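Local atomic coordinates of superoxide dismutase [Fe] (Sulfolobus acidocaldarius, PDB entry 1B06), a protein that uses one iron ion per subunit to destroy toxic superoxide radicals in the cell, converting them to hydrogen peroxide and molecular oxygen. Residues S133-L138 with I166-E171; Y140-G145 with E162-L167. One frame throughout, in Å; residues are numbered along the deposited sequence.

Contact 1: residues S133-L138 with I166-E171; sequences SGWTVL and ILIVDE. With FE (Fe (III) ion), chain G.
W135 and D170 face each other as a non-hydrogen-bonded pair between antiparallel strands 134-138 and 168-170, whose axes make 172°, in the three-stranded sheet of the C-terminal domain of iron/manganese superoxide dismutases. The D170 carboxylate lies flat over the indole, their planes 10° apart; its CB sits above the six-membered ring as a CH-pi donor, and CB and W135 CZ3 are 3.4 Å apart. With CG anti to the backbone N (chi1 -171°), the carboxylate is laid across the ring face, OD1 over the ring, and D170 OD2 is turned to the iron(III) ion, which it binds at 1.9 Å. H33, H84, H174 and a water, 2.1 Å from its O to the iron, complete the site. D170 OD1 takes a hydrogen bond from F172 N, a second-shell contact likely to limit rotation of the carboxylate. At the pyrrole side, W135 NE1 is bonded to H155, while the ring meets the metal ligand H84 edge-to-face.

On the same face, I168 reaches obliquely toward the indole, bringing CD1 to 3.4 Å from W135 CE3; V137 runs alongside I168 and touches that methyl with CG2. T136 projects on the opposite face, beside helix 116-129, where the E171 side chain comes to meet it. T136 OG1 donates to E171 OE2 over 2.6 Å, and E171 OE1 forms a salt bridge with R184, so both oxygens of this buried carboxylate have partners.

Reciprocal backbone bonds join T136 and V169. Further along, I166 and L167 both oppose L138, a classic beta bulge: L138 O accepts a nearly straight bond from I166 N (2.8 Å) and a weak one from L167 N at 3.5 Å.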
ATOM      1  N   SER A 133      -0.642   7.095  -9.890  1.00 11.90           N
ATOM      2  CA  SER A 133      -1.889   7.824  -9.674  1.00 12.25           C
ATOM      3  C   SER A 133      -2.133   8.213  -8.223  1.00 13.38           C
ATOM      4  O   SER A 133      -1.855   7.436  -7.310  1.00 16.67           O
ATOM      5  CB  SER A 133      -3.061   6.981 -10.173  1.00 12.46           C
ATOM      6  OG  SER A 133      -3.176   7.087 -11.578  1.00 24.23           O
ATOM      7  N   GLY A 134      -2.672   9.412  -8.020  1.00 11.62           N
ATOM      8  CA  GLY A 134      -2.936   9.874  -6.673  1.00  8.89           C
ATOM      9  C   GLY A 134      -3.196  11.359  -6.609  1.00 11.26           C
ATOM     10  O   GLY A 134      -3.646  11.958  -7.583  1.00 14.76           O
ATOM     11  N   TRP A 135      -2.915  11.955  -5.455  1.00 10.78           N
ATOM     12  CA  TRP A 135      -3.130  13.385  -5.252  1.00  7.60           C
ATOM     13  C   TRP A 135      -1.983  13.987  -4.454  1.00 12.11           C
ATOM     14  O   TRP A 135      -1.236  13.267  -3.791  1.00  9.80           O
ATOM     15  CB  TRP A 135      -4.399  13.639  -4.430  1.00  7.02           C
ATOM     16  CG  TRP A 135      -5.626  12.911  -4.850  1.00 10.76           C
ATOM     17  CD1 TRP A 135      -5.851  11.565  -4.789  1.00  8.76           C
ATOM     18  CD2 TRP A 135      -6.832  13.500  -5.353  1.00 11.34           C
ATOM     19  NE1 TRP A 135      -7.125  11.279  -5.224  1.00  8.12           N
ATOM     20  CE2 TRP A 135      -7.749  12.449  -5.576  1.00 12.39           C
ATOM     21  CE3 TRP A 135      -7.226  14.815  -5.638  1.00  8.66           C
ATOM     22  CZ2 TRP A 135      -9.040  12.673  -6.070  1.00 11.08           C
ATOM     23  CZ3 TRP A 135      -8.510  15.037  -6.130  1.00  7.27           C
ATOM     24  CH2 TRP A 135      -9.401  13.969  -6.340  1.00  7.52           C
ATOM     25  N   THR A 136      -1.841  15.309  -4.526  1.00  9.05           N
ATOM     26  CA  THR A 136      -0.846  15.999  -3.716  1.00 12.27           C
ATOM     27  C   THR A 136      -1.714  16.961  -2.930  1.00 11.19           C
ATOM     28  O   THR A 136      -2.517  17.706  -3.496  1.00 12.89           O
ATOM     29  CB  THR A 136       0.206  16.757  -4.530  1.00 12.14           C
ATOM     30  OG1 THR A 136       1.026  15.814  -5.232  1.00 16.41           O
ATOM     31  CG2 THR A 136       1.108  17.551  -3.593  1.00 11.94           C
ATOM     32  N   VAL A 137      -1.573  16.915  -1.615  1.00 10.96           N
ATOM     33  CA  VAL A 137      -2.399  17.717  -0.734  1.00 11.91           C
ATOM     34  C   VAL A 137      -1.605  18.592   0.217  1.00 10.73           C
ATOM     35  O   VAL A 137      -0.441  18.319   0.504  1.00 15.95           O
ATOM     36  CB  VAL A 137      -3.298  16.778   0.114  1.00 12.91           C
ATOM     37  CG1 VAL A 137      -4.322  17.570   0.874  1.00 20.01           C
ATOM     38  CG2 VAL A 137      -3.980  15.760  -0.787  1.00 16.09           C
ATOM     39  N   LEU A 138      -2.246  19.653   0.692  1.00 11.86           N
ATOM     40  CA  LEU A 138      -1.644  20.541   1.674  1.00 14.57           C
ATOM     41  C   LEU A 138      -2.595  20.509   2.865  1.00 15.12           C
ATOM     42  O   LEU A 138      -3.744  20.952   2.759  1.00 13.69           O
ATOM     43  CB  LEU A 138      -1.528  21.973   1.150  1.00 10.84           C
ATOM     44  CG  LEU A 138      -0.861  22.893   2.179  1.00 13.92           C
ATOM     45  CD1 LEU A 138       0.609  22.521   2.296  1.00 17.01           C
ATOM     46  CD2 LEU A 138      -1.006  24.348   1.776  1.00 17.99           C
ATOM     47  N   ILE A 166      -6.412  21.787   2.733  1.00 20.38           N
ATOM     48  CA  ILE A 166      -6.462  23.212   2.402  1.00 14.29           C
ATOM     49  C   ILE A 166      -6.324  23.434   0.892  1.00 19.15           C
ATOM     50  O   ILE A 166      -7.008  24.281   0.312  1.00 16.62           O
ATOM     51  CB  ILE A 166      -5.329  23.996   3.113  1.00 16.40           C
ATOM     52  CG1 ILE A 166      -5.468  23.874   4.631  1.00 13.43           C
ATOM     53  CG2 ILE A 166      -5.368  25.463   2.705  1.00 11.60           C
ATOM     54  CD1 ILE A 166      -6.801  24.372   5.169  1.00 16.05           C
ATOM     55  N   LEU A 167      -5.430  22.666   0.272  1.00 16.92           N
ATOM     56  CA  LEU A 167      -5.160  22.747  -1.163  1.00 15.47           C
ATOM     57  C   LEU A 167      -5.010  21.329  -1.706  1.00 15.66           C
ATOM     58  O   LEU A 167      -4.465  20.459  -1.031  1.00 16.98           O
ATOM     59  CB  LEU A 167      -3.869  23.543  -1.404  1.00 15.12           C
ATOM     60  CG  LEU A 167      -3.486  23.881  -2.850  1.00 17.63           C
ATOM     61  CD1 LEU A 167      -4.486  24.860  -3.438  1.00 17.63           C
ATOM     62  CD2 LEU A 167      -2.082  24.479  -2.879  1.00 16.29           C
ATOM     63  N   ILE A 168      -5.480  21.087  -2.924  1.00 15.07           N
ATOM     64  CA  ILE A 168      -5.392  19.745  -3.482  1.00 12.89           C
ATOM     65  C   ILE A 168      -5.380  19.674  -5.006  1.00 13.00           C
ATOM     66  O   ILE A 168      -6.063  20.443  -5.681  1.00 15.81           O
ATOM     67  CB  ILE A 168      -6.567  18.886  -2.972  1.00 16.13           C
ATOM     68  CG1 ILE A 168      -6.417  17.441  -3.449  1.00 20.55           C
ATOM     69  CG2 ILE A 168      -7.881  19.481  -3.452  1.00 14.04           C
ATOM     70  CD1 ILE A 168      -7.207  16.450  -2.624  1.00 23.39           C
ATOM     71  N   VAL A 169      -4.601  18.736  -5.539  1.00 12.22           N
ATOM     72  CA  VAL A 169      -4.511  18.525  -6.982  1.00 12.60           C
ATOM     73  C   VAL A 169      -4.697  17.054  -7.286  1.00 11.40           C
ATOM     74  O   VAL A 169      -4.010  16.207  -6.709  1.00 10.70           O
ATOM     75  CB  VAL A 169      -3.135  18.877  -7.572  1.00 13.95           C
ATOM     76  CG1 VAL A 169      -3.321  19.475  -8.942  1.00 12.66           C
ATOM     77  CG2 VAL A 169      -2.375  19.789  -6.656  1.00 21.26           C
ATOM     78  N   ASP A 170      -5.609  16.755  -8.201  1.00  7.33           N
ATOM     79  CA  ASP A 170      -5.871  15.381  -8.609  1.00 10.81           C
ATOM     80  C   ASP A 170      -4.779  15.003  -9.592  1.00 12.10           C
ATOM     81  O   ASP A 170      -4.532  15.737 -10.552  1.00 16.33           O
ATOM     82  CB  ASP A 170      -7.239  15.286  -9.293  1.00  9.91           C
ATOM     83  CG  ASP A 170      -7.675  13.853  -9.548  1.00  9.58           C
ATOM     84  OD1 ASP A 170      -6.868  12.910  -9.370  1.00  5.17           O
ATOM     85  OD2 ASP A 170      -8.846  13.670  -9.937  1.00 17.80           O
ATOM     86  N   GLU A 171      -4.124  13.868  -9.363  1.00 12.54           N
ATOM     87  CA  GLU A 171      -3.059  13.434 -10.255  1.00 10.68           C
ATOM     88  C   GLU A 171      -3.304  12.069 -10.881  1.00 12.03           C
ATOM     89  O   GLU A 171      -2.377  11.423 -11.373  1.00 13.14           O
ATOM     90  CB  GLU A 171      -1.713  13.457  -9.526  1.00 14.56           C
ATOM     91  CG  GLU A 171      -1.095  14.854  -9.452  1.00 13.76           C
ATOM     92  CD  GLU A 171       0.315  14.836  -8.901  1.00 18.47           C
ATOM     93  OE1 GLU A 171       1.261  14.537  -9.665  1.00 15.50           O
ATOM     94  OE2 GLU A 171       0.479  15.121  -7.698  1.00 19.07           O
TER
HETATM   95 FE    FE G 322     -10.076  12.342 -10.368  1.00 18.06          FE
HETATM   96  O   HOH W   1      -9.103  11.080  -9.034  1.00 15.16           O

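Contact 2: residues Y140-G145 with E162-L167; sequences YDNESG and ELPVIL
Y140 N reaches P164 O in a weak backbone hydrogen bond (3.3 Å), where strand 134-140 gives way to the connection of the beta hairpin 134-140/147-153 and the 162-167 segment enters its bulged edge strand. The nearest CA pairs, Y140 with P164 and D141 with L163, are each 6.1 Å apart. Y140 CB makes an apolar contact with I166 CG1 at 3.9 Å. P164 sets a ring carbon against a carbonyl oxygen, its CD being 3.4 Å from Y140 O. The tyrosine ring itself leads away, to L108 and L204 of flanking helices. L163 crosses D141 obliquely, its CD1 methyl near CB and CD2 near OD1.

D141 organises the connection as an Asx turn. Its CG stands anti to the backbone N (chi1 -176°), which carries the carboxylate under the following residues: OD1 accepts from E143 N, 71° out of the carboxylate plane, and OD2 accepts from S144 OG. The same carboxylate meets K82 and Y9 of the third subunit, tying the turn to the tetramer interface. With an alanine here, E143 N and S144 OG would probably lose their shared acceptor group, and K82 of that subunit one of its carboxylate mates. S144 OG approaches D141 OD2 to 2.7 Å, also from above the plane.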
ATOM      1  N   TYR A 140      -3.418  21.263   7.085  1.00 13.64           N
ATOM      2  CA  TYR A 140      -3.094  22.246   8.094  1.00 17.96           C
ATOM      3  C   TYR A 140      -3.064  21.439   9.381  1.00 16.13           C
ATOM      4  O   TYR A 140      -4.069  20.836   9.755  1.00 15.14           O
ATOM      5  CB  TYR A 140      -4.155  23.332   8.213  1.00 15.02           C
ATOM      6  CG  TYR A 140      -3.922  24.176   9.442  1.00 15.53           C
ATOM      7  CD1 TYR A 140      -2.723  24.870   9.607  1.00 15.78           C
ATOM      8  CD2 TYR A 140      -4.873  24.249  10.460  1.00 17.00           C
ATOM      9  CE1 TYR A 140      -2.472  25.612  10.755  1.00 16.64           C
ATOM     10  CE2 TYR A 140      -4.633  24.991  11.615  1.00 17.98           C
ATOM     11  CZ  TYR A 140      -3.428  25.670  11.755  1.00 21.08           C
ATOM     12  OH  TYR A 140      -3.173  26.403  12.894  1.00 25.29           O
ATOM     13  N   ASP A 141      -1.910  21.400  10.040  1.00 16.82           N
ATOM     14  CA  ASP A 141      -1.783  20.655  11.282  1.00 14.84           C
ATOM     15  C   ASP A 141      -2.004  21.575  12.467  1.00 16.93           C
ATOM     16  O   ASP A 141      -1.144  22.382  12.808  1.00 15.70           O
ATOM     17  CB  ASP A 141      -0.404  20.010  11.384  1.00 17.26           C
ATOM     18  CG  ASP A 141      -0.261  19.150  12.625  1.00 19.67           C
ATOM     19  OD1 ASP A 141      -1.298  18.767  13.202  1.00 19.15           O
ATOM     20  OD2 ASP A 141       0.886  18.861  13.027  1.00 24.71           O
ATOM     21  N   ASN A 142      -3.166  21.443  13.090  1.00 19.39           N
ATOM     22  CA  ASN A 142      -3.533  22.258  14.238  1.00 28.50           C
ATOM     23  C   ASN A 142      -2.621  22.015  15.436  1.00 29.08           C
ATOM     24  O   ASN A 142      -2.476  22.887  16.293  1.00 32.19           O
ATOM     25  CB  ASN A 142      -4.979  21.961  14.631  1.00 39.27           C
ATOM     26  CG  ASN A 142      -5.441  20.602  14.139  1.00 50.43           C
ATOM     27  OD1 ASN A 142      -5.930  20.469  13.014  1.00 57.19           O
ATOM     28  ND2 ASN A 142      -5.279  19.582  14.976  1.00 57.41           N
ATOM     29  N   GLU A 143      -2.014  20.832  15.499  1.00 25.68           N
ATOM     30  CA  GLU A 143      -1.125  20.498  16.604  1.00 21.33           C
ATOM     31  C   GLU A 143       0.177  21.289  16.547  1.00 22.22           C
ATOM     32  O   GLU A 143       0.562  21.943  17.515  1.00 26.15           O
ATOM     33  CB  GLU A 143      -0.807  19.002  16.602  1.00 20.25           C
ATOM     34  CG  GLU A 143       0.177  18.592  17.699  1.00 23.44           C
ATOM     35  CD  GLU A 143       0.545  17.111  17.658  1.00 24.95           C
ATOM     36  OE1 GLU A 143      -0.062  16.359  16.866  1.00 26.87           O
ATOM     37  OE2 GLU A 143       1.448  16.700  18.420  1.00 23.51           O
ATOM     38  N   SER A 144       0.853  21.227  15.407  1.00 21.22           N
ATOM     39  CA  SER A 144       2.122  21.921  15.234  1.00 19.90           C
ATOM     40  C   SER A 144       1.946  23.295  14.607  1.00 19.63           C
ATOM     41  O   SER A 144       2.771  24.179  14.809  1.00 24.90           O
ATOM     42  CB  SER A 144       3.034  21.093  14.349  1.00 13.03           C
ATOM     43  OG  SER A 144       2.469  20.996  13.055  1.00 20.46           O
ATOM     44  N   GLY A 145       0.874  23.463  13.840  1.00 20.52           N
ATOM     45  CA  GLY A 145       0.627  24.731  13.183  1.00 10.81           C
ATOM     46  C   GLY A 145       1.271  24.751  11.810  1.00 15.73           C
ATOM     47  O   GLY A 145       1.284  25.781  11.133  1.00 15.68           O
ATOM     48  N   GLU A 162      -7.210  12.799  10.527  1.00 11.64           N
ATOM     49  CA  GLU A 162      -7.937  13.967  11.022  1.00 14.36           C
ATOM     50  C   GLU A 162      -7.598  15.363  10.496  1.00 15.83           C
ATOM     51  O   GLU A 162      -8.348  16.306  10.741  1.00 18.95           O
ATOM     52  CB  GLU A 162      -7.860  14.005  12.548  1.00 12.44           C
ATOM     53  CG  GLU A 162      -8.132  12.678  13.225  1.00 14.25           C
ATOM     54  CD  GLU A 162      -8.295  12.833  14.722  1.00 13.83           C
ATOM     55  OE1 GLU A 162      -7.351  13.314  15.382  1.00 19.22           O
ATOM     56  OE2 GLU A 162      -9.373  12.481  15.240  1.00 18.51           O
ATOM     57  N   LEU A 163      -6.488  15.515   9.784  1.00 15.33           N
ATOM     58  CA  LEU A 163      -6.116  16.836   9.295  1.00 15.39           C
ATOM     59  C   LEU A 163      -6.951  17.299   8.101  1.00 15.27           C
ATOM     60  O   LEU A 163      -7.228  16.525   7.185  1.00 16.41           O
ATOM     61  CB  LEU A 163      -4.628  16.858   8.928  1.00 10.64           C
ATOM     62  CG  LEU A 163      -3.625  16.501  10.028  1.00 13.05           C
ATOM     63  CD1 LEU A 163      -2.238  16.972   9.615  1.00 11.78           C
ATOM     64  CD2 LEU A 163      -4.033  17.143  11.344  1.00 12.09           C
ATOM     65  N   PRO A 164      -7.389  18.570   8.117  1.00 16.09           N
ATOM     66  CA  PRO A 164      -8.193  19.146   7.031  1.00 16.47           C
ATOM     67  C   PRO A 164      -7.358  19.476   5.799  1.00 16.05           C
ATOM     68  O   PRO A 164      -6.186  19.845   5.899  1.00 15.99           O
ATOM     69  CB  PRO A 164      -8.788  20.405   7.655  1.00 12.80           C
ATOM     70  CG  PRO A 164      -7.777  20.814   8.668  1.00 13.03           C
ATOM     71  CD  PRO A 164      -7.186  19.534   9.214  1.00 16.37           C
ATOM     72  N   VAL A 165      -7.980  19.341   4.635  1.00 15.71           N
ATOM     73  CA  VAL A 165      -7.327  19.620   3.369  1.00 16.37           C
ATOM     74  C   VAL A 165      -7.508  21.100   3.045  1.00 16.34           C
ATOM     75  O   VAL A 165      -8.622  21.610   3.085  1.00 18.94           O
ATOM     76  CB  VAL A 165      -7.952  18.770   2.250  1.00 16.06           C
ATOM     77  CG1 VAL A 165      -7.335  19.132   0.913  1.00 17.95           C
ATOM     78  CG2 VAL A 165      -7.753  17.293   2.555  1.00 14.50           C
ATOM     79  N   ILE A 166      -6.412  21.787   2.733  1.00 20.38           N
ATOM     80  CA  ILE A 166      -6.462  23.212   2.402  1.00 14.29           C
ATOM     81  C   ILE A 166      -6.324  23.434   0.892  1.00 19.15           C
ATOM     82  O   ILE A 166      -7.008  24.281   0.312  1.00 16.62           O
ATOM     83  CB  ILE A 166      -5.329  23.996   3.113  1.00 16.40           C
ATOM     84  CG1 ILE A 166      -5.468  23.874   4.631  1.00 13.43           C
ATOM     85  CG2 ILE A 166      -5.368  25.463   2.705  1.00 11.60           C
ATOM     86  CD1 ILE A 166      -6.801  24.372   5.169  1.00 16.05           C
ATOM     87  N   LEU A 167      -5.430  22.666   0.272  1.00 16.92           N
ATOM     88  CA  LEU A 167      -5.160  22.747  -1.163  1.00 15.47           C
ATOM     89  C   LEU A 167      -5.010  21.329  -1.706  1.00 15.66           C
ATOM     90  O   LEU A 167      -4.465  20.459  -1.031  1.00 16.98           O
ATOM     91  CB  LEU A 167      -3.869  23.543  -1.404  1.00 15.12           C
ATOM     92  CG  LEU A 167      -3.486  23.881  -2.850  1.00 17.63           C
ATOM     93  CD1 LEU A 167      -4.486  24.860  -3.438  1.00 17.63           C
ATOM     94  CD2 LEU A 167      -2.082  24.479  -2.879  1.00 16.29           C
TER

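Contacts 1 and 2 lie with their centres 14 Å apart in the C-terminal domain and follow the same pair of neighbouring strands, 134-140 and 165-170. Along the chain, 133-138 and 140-145 come first, then strand 147-153, and finally the overlapping segments 162-167 and 166-171, which share I166 and L167. The bulge at these two residues therefore separates the metal-bearing end from the end near the turn. The contacts also touch directly, V137 CG1 lying 3.4 Å from V165 CG1. One strand pair thus runs from the iron site, through D170, to a surface shared with the third subunit in the tetramer.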